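Local coordinates for extracellular solute-binding protein, family 1 (Bifidobacterium longum subsp. infantis, PDB 6FTH) that probably binds human milk oligosaccharides outside the cell and hands them to an ABC transporter for import, at residues V65-W70 with A406-G411; K159-K164 with E186-N191; D339-S344 with K355-L360. One frame throughout, in Å; residues are numbered along the deposited sequence.

Contact 1 of 3, residues V65-W70 with A406-G411; sequences VSEDAW and ADRFSG
Glu67 and Arg408 meet carboxylate to guanidinium in a side-on, two-pronged salt bridge, and this pair is the centre of a small charge network in one lobe of a periplasmic-binding-protein type 2 fold. Glu67 is the first residue of helix 67-80, where strand 59-66 gives way to helix; Arg408 sits on a short 3-10 turn 341 residues further along. The tight part of the contact is almost flat. Arg408 NE gives its hydrogen to Glu67 OE2 at 2.7 Å along an almost straight line, while Arg408 NH2 reaches Glu67 OE1 at 2.9 Å. Both oxygens use their syn lone pairs, and the two flat groups lie nearly coplanar, 17° apart, so that each arm of the fork is satisfied at once. Glu67 runs out extended beyond CG, whereas the Arg408 chain bends at chi2 (61°), which presents the NE edge of the guanidinium to the carboxylate. With two bonds to the glutamate and another to Asp407, the guanidinium has little freedom to rotate. OE2 has a further partner in His89, and Asp407 OD1 forms a salt bridge to Arg37, extending the network beyond the pair.

Away from this fork the association is loose. Only two side chains touch, no apolar packing joins the segments, and the nearest CA atoms, those of Glu67 and Arg408, remain 10.3 Å apart. The contact lies at the surface, where the exposed Ser66 caps the helix by accepting from Ala69 N. On the far end of the guanidinium, Arg408 NH1 binds Asp407 OD2 at 2.8 Å, with the oxygen tilted 21° out of the guanidinium plane.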
loop_
_atom_site.group_PDB
_atom_site.type_symbol
_atom_site.label_atom_id
_atom_site.label_comp_id
_atom_site.label_asym_id
_atom_site.label_seq_id
_atom_site.Cartn_x
_atom_site.Cartn_y
_atom_site.Cartn_z
ATOM N N VAL A 65 -7.307 -5.575 -19.684
ATOM C CA VAL A 65 -6.569 -6.748 -19.229
ATOM C C VAL A 65 -6.650 -6.830 -17.712
ATOM O O VAL A 65 -6.698 -5.807 -17.017
ATOM C CB VAL A 65 -5.099 -6.697 -19.685
ATOM C CG1 VAL A 65 -5.032 -6.571 -21.199
ATOM C CG2 VAL A 65 -4.375 -5.535 -19.025
ATOM N N SER A 66 -6.668 -8.054 -17.190
ATOM C CA SER A 66 -6.640 -8.238 -15.745
ATOM C C SER A 66 -5.253 -7.924 -15.197
ATOM O O SER A 66 -4.254 -7.894 -15.923
ATOM C CB SER A 66 -7.000 -9.673 -15.365
ATOM O OG SER A 66 -5.952 -10.555 -15.739
ATOM N N GLU A 67 -5.205 -7.686 -13.886
ATOM C CA GLU A 67 -3.929 -7.445 -13.227
ATOM C C GLU A 67 -3.031 -8.673 -13.319
ATOM O O GLU A 67 -1.830 -8.550 -13.581
ATOM C CB GLU A 67 -4.180 -7.019 -11.779
ATOM C CG GLU A 67 -4.727 -5.590 -11.694
ATOM C CD GLU A 67 -5.139 -5.155 -10.303
ATOM O OE1 GLU A 67 -5.418 -5.988 -9.408
ATOM O OE2 GLU A 67 -5.201 -3.922 -10.121
ATOM N N ASP A 68 -3.603 -9.867 -13.155
ATOM C CA ASP A 68 -2.800 -11.088 -13.218
ATOM C C ASP A 68 -2.261 -11.317 -14.620
ATOM O O ASP A 68 -1.107 -11.726 -14.784
ATOM C CB ASP A 68 -3.630 -12.298 -12.773
ATOM C CG ASP A 68 -3.811 -12.362 -11.266
ATOM O OD1 ASP A 68 -2.995 -11.771 -10.534
ATOM O OD2 ASP A 68 -4.788 -13.002 -10.819
ATOM N N ALA A 69 -3.067 -11.048 -15.645
ATOM C CA ALA A 69 -2.577 -11.179 -17.011
ATOM C C ALA A 69 -1.508 -10.138 -17.317
ATOM O O ALA A 69 -0.482 -10.450 -17.939
ATOM C CB ALA A 69 -3.739 -11.080 -18.000
ATOM N N TRP A 70 -1.717 -8.896 -16.876
ATOM C CA TRP A 70 -0.745 -7.849 -17.168
ATOM C C TRP A 70 0.608 -8.149 -16.526
ATOM O O TRP A 70 1.655 -7.899 -17.125
ATOM C CB TRP A 70 -1.303 -6.500 -16.708
ATOM C CG TRP A 70 -0.354 -5.379 -16.951
ATOM C CD1 TRP A 70 0.225 -4.601 -16.014
ATOM C CD2 TRP A 70 0.153 -4.938 -18.215
ATOM N NE1 TRP A 70 1.068 -3.696 -16.607
ATOM C CE2 TRP A 70 1.039 -3.874 -17.958
ATOM C CE3 TRP A 70 -0.062 -5.329 -19.534
ATOM C CZ2 TRP A 70 1.712 -3.198 -18.971
ATOM C CZ3 TRP A 70 0.608 -4.671 -20.537
ATOM C CH2 TRP A 70 1.478 -3.611 -20.254
ATOM N N ALA A 406 -12.655 2.343 -9.569
ATOM C CA ALA A 406 -12.442 2.319 -8.102
ATOM C C ALA A 406 -11.019 2.790 -7.787
ATOM O O ALA A 406 -10.533 3.738 -8.433
ATOM C CB ALA A 406 -12.841 0.985 -7.525
ATOM N N ASP A 407 -10.352 2.149 -6.824
ATOM C CA ASP A 407 -9.047 2.613 -6.383
ATOM C C ASP A 407 -7.973 2.464 -7.453
ATOM O O ASP A 407 -6.902 3.052 -7.306
ATOM C CB ASP A 407 -8.642 1.881 -5.104
ATOM C CG ASP A 407 -8.536 0.395 -5.305
ATOM O OD1 ASP A 407 -9.565 -0.234 -5.621
ATOM O OD2 ASP A 407 -7.409 -0.118 -5.226
ATOM N N ARG A 408 -8.234 1.726 -8.526
ATOM C CA ARG A 408 -7.292 1.609 -9.626
ATOM C C ARG A 408 -7.386 2.769 -10.636
ATOM O O ARG A 408 -6.696 2.751 -11.649
ATOM C CB ARG A 408 -7.515 0.277 -10.353
ATOM C CG ARG A 408 -6.693 -0.886 -9.847
ATOM C CD ARG A 408 -6.956 -1.256 -8.392
ATOM N NE ARG A 408 -6.541 -2.651 -8.162
ATOM C CZ ARG A 408 -6.761 -3.345 -7.046
ATOM N NH1 ARG A 408 -7.355 -2.789 -6.002
ATOM N NH2 ARG A 408 -6.381 -4.619 -6.979
ATOM N N PHE A 409 -8.205 3.787 -10.362
ATOM C CA PHE A 409 -8.514 4.835 -11.324
ATOM C C PHE A 409 -7.331 5.747 -11.647
ATOM O O PHE A 409 -6.279 5.757 -10.987
ATOM C CB PHE A 409 -9.709 5.683 -10.864
ATOM C CG PHE A 409 -9.388 6.770 -9.823
ATOM C CD1 PHE A 409 -8.526 6.541 -8.756
ATOM C CD2 PHE A 409 -10.012 7.990 -9.905
ATOM C CE1 PHE A 409 -8.280 7.549 -7.812
ATOM C CE2 PHE A 409 -9.767 8.991 -8.976
ATOM C CZ PHE A 409 -8.920 8.765 -7.936
ATOM N N SER A 410 -7.544 6.538 -12.695
ATOM C CA SER A 410 -6.569 7.477 -13.249
ATOM C C SER A 410 -7.167 8.874 -13.080
ATOM O O SER A 410 -7.795 9.412 -13.999
ATOM C CB SER A 410 -6.307 7.184 -14.705
ATOM O OG SER A 410 -5.858 5.858 -14.841
ATOM N N GLY A 411 -6.936 9.476 -11.923
ATOM C CA GLY A 411 -7.540 10.760 -11.615
ATOM C C GLY A 411 -7.143 11.190 -10.224
ATOM O O GLY A 411 -6.235 10.616 -9.622
#

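Contact 2 of 3, residues K159-K164 with E186-N191; sequences KTWLDK and EDPNGN
Pro188 lies over one face of the Trp161 indole where helix 159-165 passes a type I beta turn, Asp187 to Gly190, in the loop that follows helix 173-185. This is packing in the second lobe of the binding-protein fold: the helix springs from strand 154-158, and the turn lies on the way to strand 197-199 of the same sheet.

The apolar part is a CH-pi contact. Pro188 CB sits over the five-membered ring of Trp161, 3.6 Å from its centroid and 17° off the normal, with its shortest approach, 3.4 Å, to Trp161 CG. Pro188 CG reaches along the same face toward the six-membered ring, 3.5 Å from Trp161 CD2, so the pyrrolidine covers the join of the indole. The indole leaves the helix with CG anti to the carbonyl carbon (chi1 -70°), which swings its face against the turn. Asn189 CB comes up beside the nitrogen end, 4.0 Å from Trp161 NE1. Phe183 of helix 173-185 also meets Trp161, edge-to-face.

Polar contacts fix the turn. Gly190 N closes it on Asp187 O, and Asn189 OD1 accepts from Asn191 N in an Asx turn. The amide nitrogen of Asn189 is held from outside the two segments, by Ala290 O and Asp195, and its backbone N by Glu196. Gly190 adopts positive phi (79°), a conformation that favours glycine.

A water supplies the polar link between helix and turn. Lys164 extends fully beyond CG across the side of the turn, its CD near Pro188 O, and its ammonium donates a hydrogen bond to this water, 2.6 Å from Lys164 NZ; the water in turn donates to Pro188 O, 2.8 Å away.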
loop_
_atom_site.group_PDB
_atom_site.type_symbol
_atom_site.label_atom_id
_atom_site.label_comp_id
_atom_site.label_asym_id
_atom_site.label_seq_id
_atom_site.Cartn_x
_atom_site.Cartn_y
_atom_site.Cartn_z
ATOM N N LYS A 159 -10.916 -5.637 21.997
ATOM C CA LYS A 159 -11.214 -4.848 23.176
ATOM C C LYS A 159 -12.302 -5.502 24.037
ATOM O O LYS A 159 -12.288 -5.349 25.266
ATOM C CB LYS A 159 -11.632 -3.435 22.739
ATOM C CG LYS A 159 -11.845 -2.435 23.886
ATOM C CD LYS A 159 -10.613 -2.266 24.760
ATOM C CE LYS A 159 -10.632 -0.982 25.572
ATOM N NZ LYS A 159 -11.895 -0.852 26.382
ATOM N N THR A 160 -13.253 -6.205 23.419
ATOM C CA THR A 160 -14.245 -6.938 24.205
ATOM C C THR A 160 -13.557 -7.948 25.111
ATOM O O THR A 160 -13.907 -8.087 26.286
ATOM C CB THR A 160 -15.223 -7.641 23.269
ATOM O OG1 THR A 160 -15.948 -6.652 22.530
ATOM C CG2 THR A 160 -16.210 -8.529 24.050
ATOM N N TRP A 161 -12.540 -8.630 24.591
ATOM C CA TRP A 161 -11.784 -9.573 25.414
ATOM C C TRP A 161 -11.012 -8.861 26.518
ATOM O O TRP A 161 -10.988 -9.320 27.669
ATOM C CB TRP A 161 -10.824 -10.359 24.538
ATOM C CG TRP A 161 -11.410 -11.353 23.592
ATOM C CD1 TRP A 161 -12.744 -11.612 23.352
ATOM C CD2 TRP A 161 -10.679 -12.271 22.776
ATOM N NE1 TRP A 161 -12.862 -12.615 22.434
ATOM C CE2 TRP A 161 -11.618 -13.043 22.059
ATOM C CE3 TRP A 161 -9.319 -12.506 22.575
ATOM C CZ2 TRP A 161 -11.243 -14.029 21.157
ATOM C CZ3 TRP A 161 -8.935 -13.489 21.685
ATOM C CH2 TRP A 161 -9.895 -14.243 20.980
ATOM N N LEU A 162 -10.336 -7.751 26.195
ATOM C CA LEU A 162 -9.636 -7.009 27.228
ATOM C C LEU A 162 -10.596 -6.634 28.346
ATOM O O LEU A 162 -10.279 -6.785 29.530
ATOM C CB LEU A 162 -9.022 -5.731 26.657
ATOM C CG LEU A 162 -7.870 -5.918 25.644
ATOM C CD1 LEU A 162 -7.499 -4.541 25.110
ATOM C CD2 LEU A 162 -6.665 -6.601 26.231
ATOM N N ASP A 163 -11.777 -6.143 27.973
ATOM C CA ASP A 163 -12.749 -5.663 28.952
ATOM C C ASP A 163 -13.257 -6.800 29.828
ATOM O O ASP A 163 -13.345 -6.661 31.056
ATOM C CB ASP A 163 -13.926 -5.015 28.226
ATOM C CG ASP A 163 -13.594 -3.634 27.658
ATOM O OD1 ASP A 163 -12.527 -3.082 27.967
ATOM O OD2 ASP A 163 -14.441 -3.112 26.904
ATOM N N LYS A 164 -13.596 -7.929 29.207
ATOM C CA LYS A 164 -14.103 -9.092 29.937
ATOM C C LYS A 164 -13.084 -9.637 30.924
ATOM O O LYS A 164 -13.459 -10.140 31.992
ATOM C CB LYS A 164 -14.510 -10.187 28.949
ATOM C CG LYS A 164 -15.867 -9.897 28.283
ATOM C CD LYS A 164 -16.359 -11.030 27.388
ATOM C CE LYS A 164 -17.749 -10.700 26.840
ATOM N NZ LYS A 164 -18.251 -11.744 25.919
ATOM N N GLU A 186 -7.723 -17.990 29.289
ATOM C CA GLU A 186 -8.901 -17.559 30.025
ATOM C C GLU A 186 -10.189 -17.568 29.188
ATOM O O GLU A 186 -11.192 -17.013 29.634
ATOM C CB GLU A 186 -8.651 -16.180 30.664
ATOM C CG GLU A 186 -7.407 -16.189 31.582
ATOM C CD GLU A 186 -7.069 -14.851 32.180
ATOM O OE1 GLU A 186 -7.888 -13.913 32.070
ATOM O OE2 GLU A 186 -5.970 -14.734 32.776
ATOM N N ASP A 187 -10.209 -18.219 28.029
ATOM C CA ASP A 187 -11.438 -18.437 27.274
ATOM C C ASP A 187 -12.242 -17.147 27.092
ATOM O O ASP A 187 -13.443 -17.104 27.391
ATOM C CB ASP A 187 -12.294 -19.492 27.965
ATOM C CG ASP A 187 -13.430 -19.982 27.092
ATOM O OD1 ASP A 187 -13.276 -19.980 25.858
ATOM O OD2 ASP A 187 -14.493 -20.370 27.640
ATOM N N PRO A 188 -11.629 -16.076 26.591
ATOM C CA PRO A 188 -12.372 -14.814 26.497
ATOM C C PRO A 188 -13.589 -14.892 25.604
ATOM O O PRO A 188 -14.525 -14.115 25.801
ATOM C CB PRO A 188 -11.325 -13.819 25.967
ATOM C CG PRO A 188 -10.303 -14.676 25.272
ATOM C CD PRO A 188 -10.232 -15.910 26.155
ATOM N N ASN A 189 -13.631 -15.793 24.625
ATOM C CA ASN A 189 -14.824 -15.884 23.787
ATOM C C ASN A 189 -15.914 -16.763 24.384
ATOM O O ASN A 189 -16.981 -16.881 23.772
ATOM C CB ASN A 189 -14.505 -16.258 22.326
ATOM C CG ASN A 189 -14.104 -17.722 22.122
ATOM O OD1 ASN A 189 -14.305 -18.572 22.990
ATOM N ND2 ASN A 189 -13.587 -18.020 20.937
ATOM N N GLY A 190 -15.661 -17.373 25.542
ATOM C CA GLY A 190 -16.705 -17.981 26.348
ATOM C C GLY A 190 -17.195 -19.339 25.905
ATOM O O GLY A 190 -18.181 -19.828 26.466
ATOM N N ASN A 191 -16.571 -19.974 24.930
ATOM C CA ASN A 191 -17.147 -21.209 24.419
ATOM C C ASN A 191 -16.598 -22.460 25.095
ATOM O O ASN A 191 -16.989 -23.574 24.705
ATOM C CB ASN A 191 -17.023 -21.300 22.898
ATOM C CG ASN A 191 -15.586 -21.355 22.424
ATOM O OD1 ASN A 191 -14.650 -21.510 23.216
ATOM N ND2 ASN A 191 -15.409 -21.244 21.120
HETATM O O HOH W 1 -16.123 -12.216 24.523
#

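Contact 3 of 3, residues D339-S344 with K355-L360; sequences DRFSLS and KLANLL
Phe341 lays one face of its ring on Ala357 and an edge against Leu360, and tracing the side chain outward shows how the contact is assembled. CB points toward helix 350-360, and with CG set anti to the backbone N (chi1 -174°) the ring is carried across to the helix surface. From CG one flank of the ring passes to CD2, which has two neighbours: Ala357 CB at 4.1 Å and, near the ring plane, Leu360 CD1 at 4.2 Å. One atom further, CE2 is 3.6 Å from Ala357 CB and also approaches the CA of that residue. On the other flank CE1 comes within 4.0 Å of the same methyl. CZ, the tip, rests 3.6 Å from it. Ala357 CB thus lies over the outer part of the ring, in a CH-pi contact 3.8 Å from the centroid and 23° off the normal.

The strand carrying Phe341, 339-343, forms an edge of the mixed sheet with strands 86-88, 29-36 and 59-66, and helix 350-360 packs on it in the layered alpha/beta manner of this binding-protein lobe. Just before the phenylalanine the chain turns a corner at Arg340, and Arg340 and Phe341 both face Leu140 in a classic beta bulge. An alanine in place of Phe341 would probably open a gap beneath Ala357 and leave Leu360 CD1 without its aromatic neighbour on the strand.

Behind the contact, Leu52 of helix 47-56 meets Leu360, and Met113 touches Ala357. At the corner Arg340 NE donates to Asp339 OD1 at 2.9 Å, coming from above the carboxylate plane.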
loop_
_atom_site.group_PDB
_atom_site.type_symbol
_atom_site.label_atom_id
_atom_site.label_comp_id
_atom_site.label_asym_id
_atom_site.label_seq_id
_atom_site.Cartn_x
_atom_site.Cartn_y
_atom_site.Cartn_z
ATOM N N ASP A 339 1.297 4.738 -11.322
ATOM C CA ASP A 339 1.282 4.052 -12.609
ATOM C C ASP A 339 0.014 4.332 -13.410
ATOM O O ASP A 339 -0.506 3.448 -14.083
ATOM C CB ASP A 339 1.417 2.545 -12.401
ATOM C CG ASP A 339 0.209 1.929 -11.722
ATOM O OD1 ASP A 339 -0.424 2.575 -10.859
ATOM O OD2 ASP A 339 -0.125 0.776 -12.037
ATOM N N ARG A 340 -0.497 5.550 -13.393
ATOM C CA ARG A 340 -1.893 5.741 -13.775
ATOM C C ARG A 340 -2.144 6.404 -15.130
ATOM O O ARG A 340 -3.300 6.485 -15.555
ATOM C CB ARG A 340 -2.644 6.405 -12.621
ATOM C CG ARG A 340 -2.600 5.544 -11.361
ATOM C CD ARG A 340 -3.408 4.264 -11.561
ATOM N NE ARG A 340 -3.201 3.231 -10.551
ATOM C CZ ARG A 340 -3.959 3.072 -9.473
ATOM N NH1 ARG A 340 -4.952 3.922 -9.182
ATOM N NH2 ARG A 340 -3.704 2.054 -8.646
ATOM N N PHE A 341 -1.119 6.852 -15.840
ATOM C CA PHE A 341 -1.310 7.317 -17.213
ATOM C C PHE A 341 0.029 7.445 -17.908
ATOM O O PHE A 341 0.899 8.193 -17.442
ATOM C CB PHE A 341 -1.998 8.693 -17.226
ATOM C CG PHE A 341 -2.357 9.194 -18.610
ATOM C CD1 PHE A 341 -1.396 9.761 -19.441
ATOM C CD2 PHE A 341 -3.663 9.109 -19.073
ATOM C CE1 PHE A 341 -1.728 10.222 -20.713
ATOM C CE2 PHE A 341 -3.999 9.560 -20.351
ATOM C CZ PHE A 341 -3.022 10.099 -21.171
ATOM N N SER A 342 0.214 6.753 -19.029
ATOM C CA SER A 342 1.402 6.950 -19.845
ATOM C C SER A 342 0.991 7.012 -21.310
ATOM O O SER A 342 0.060 6.318 -21.722
ATOM C CB SER A 342 2.434 5.826 -19.651
ATOM O OG SER A 342 3.014 5.837 -18.348
ATOM N N LEU A 343 1.667 7.872 -22.062
ATOM C CA LEU A 343 1.368 8.151 -23.464
ATOM C C LEU A 343 2.516 7.631 -24.316
ATOM O O LEU A 343 3.676 7.942 -24.048
ATOM C CB LEU A 343 1.247 9.662 -23.678
ATOM C CG LEU A 343 1.005 10.224 -25.083
ATOM C CD1 LEU A 343 -0.250 9.649 -25.716
ATOM C CD2 LEU A 343 0.921 11.742 -25.028
ATOM N N SER A 344 2.193 6.861 -25.347
ATOM C CA SER A 344 3.222 6.384 -26.259
ATOM C C SER A 344 3.860 7.560 -26.985
ATOM O O SER A 344 3.171 8.465 -27.463
ATOM C CB SER A 344 2.609 5.449 -27.302
ATOM O OG SER A 344 3.541 5.208 -28.342
ATOM N N LYS A 355 -5.863 15.630 -24.186
ATOM C CA LYS A 355 -7.192 16.078 -23.793
ATOM C C LYS A 355 -7.891 15.012 -22.961
ATOM O O LYS A 355 -8.564 15.325 -21.969
ATOM C CB LYS A 355 -8.020 16.422 -25.031
ATOM C CG LYS A 355 -9.469 16.690 -24.685
ATOM C CD LYS A 355 -10.158 17.644 -25.653
ATOM C CE LYS A 355 -10.245 17.083 -27.020
ATOM N NZ LYS A 355 -11.331 17.794 -27.807
ATOM N N LEU A 356 -7.727 13.743 -23.342
ATOM C CA LEU A 356 -8.270 12.641 -22.548
ATOM C C LEU A 356 -7.694 12.622 -21.127
ATOM O O LEU A 356 -8.434 12.432 -20.148
ATOM C CB LEU A 356 -7.999 11.310 -23.258
ATOM C CG LEU A 356 -8.390 10.031 -22.529
ATOM C CD1 LEU A 356 -9.899 9.985 -22.331
ATOM C CD2 LEU A 356 -7.925 8.808 -23.310
ATOM N N ALA A 357 -6.377 12.795 -20.992
ATOM C CA ALA A 357 -5.782 12.906 -19.661
ATOM C C ALA A 357 -6.405 14.054 -18.883
ATOM O O ALA A 357 -6.771 13.913 -17.708
ATOM C CB ALA A 357 -4.277 13.137 -19.780
ATOM N N ASN A 358 -6.500 15.215 -19.515
ATOM C CA ASN A 358 -7.027 16.366 -18.810
ATOM C C ASN A 358 -8.429 16.080 -18.297
ATOM O O ASN A 358 -8.775 16.457 -17.175
ATOM C CB ASN A 358 -7.021 17.590 -19.726
ATOM C CG ASN A 358 -7.346 18.839 -18.976
ATOM O OD1 ASN A 358 -6.726 19.130 -17.954
ATOM N ND2 ASN A 358 -8.386 19.554 -19.417
ATOM N N LEU A 359 -9.247 15.405 -19.110
ATOM C CA LEU A 359 -10.621 15.120 -18.714
ATOM C C LEU A 359 -10.689 14.058 -17.616
ATOM O O LEU A 359 -11.485 14.184 -16.673
ATOM C CB LEU A 359 -11.445 14.708 -19.930
ATOM C CG LEU A 359 -11.663 15.821 -20.962
ATOM C CD1 LEU A 359 -12.365 15.265 -22.182
ATOM C CD2 LEU A 359 -12.482 16.966 -20.350
ATOM N N LEU A 360 -9.852 13.007 -17.710
ATOM C CA LEU A 360 -9.786 12.008 -16.648
ATOM C C LEU A 360 -9.540 12.649 -15.295
ATOM O O LEU A 360 -10.120 12.220 -14.291
ATOM C CB LEU A 360 -8.695 10.965 -16.927
ATOM C CG LEU A 360 -9.037 9.936 -18.011
ATOM C CD1 LEU A 360 -7.775 9.200 -18.428
ATOM C CD2 LEU A 360 -10.093 8.944 -17.568
#

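Contacts 1 and 3 belong to one lobe and touch, their centres about 14 Å apart: Arg340 of contact 3 gives NH1 to Asp407 O at 2.8 Å and its carbonyl O meets Ser410 OG at 2.7 Å, while both contacts reach the same mixed sheet. His89 joins them again, hydrogen-bonded to both Glu67 and Asp339. Contact 2 stands apart, its centre about 41 Å from that of contact 1 and about 52 Å from that of contact 3, across the chain's centre from the latter. Segments 65-70 and 406-411 enclose both other contacts in sequence. In two-lobed binding proteins of this kind the ligand generally lies between the lobes, so contacts 1 and 3 probably lie on one side of such a cleft and contact 2 on the other.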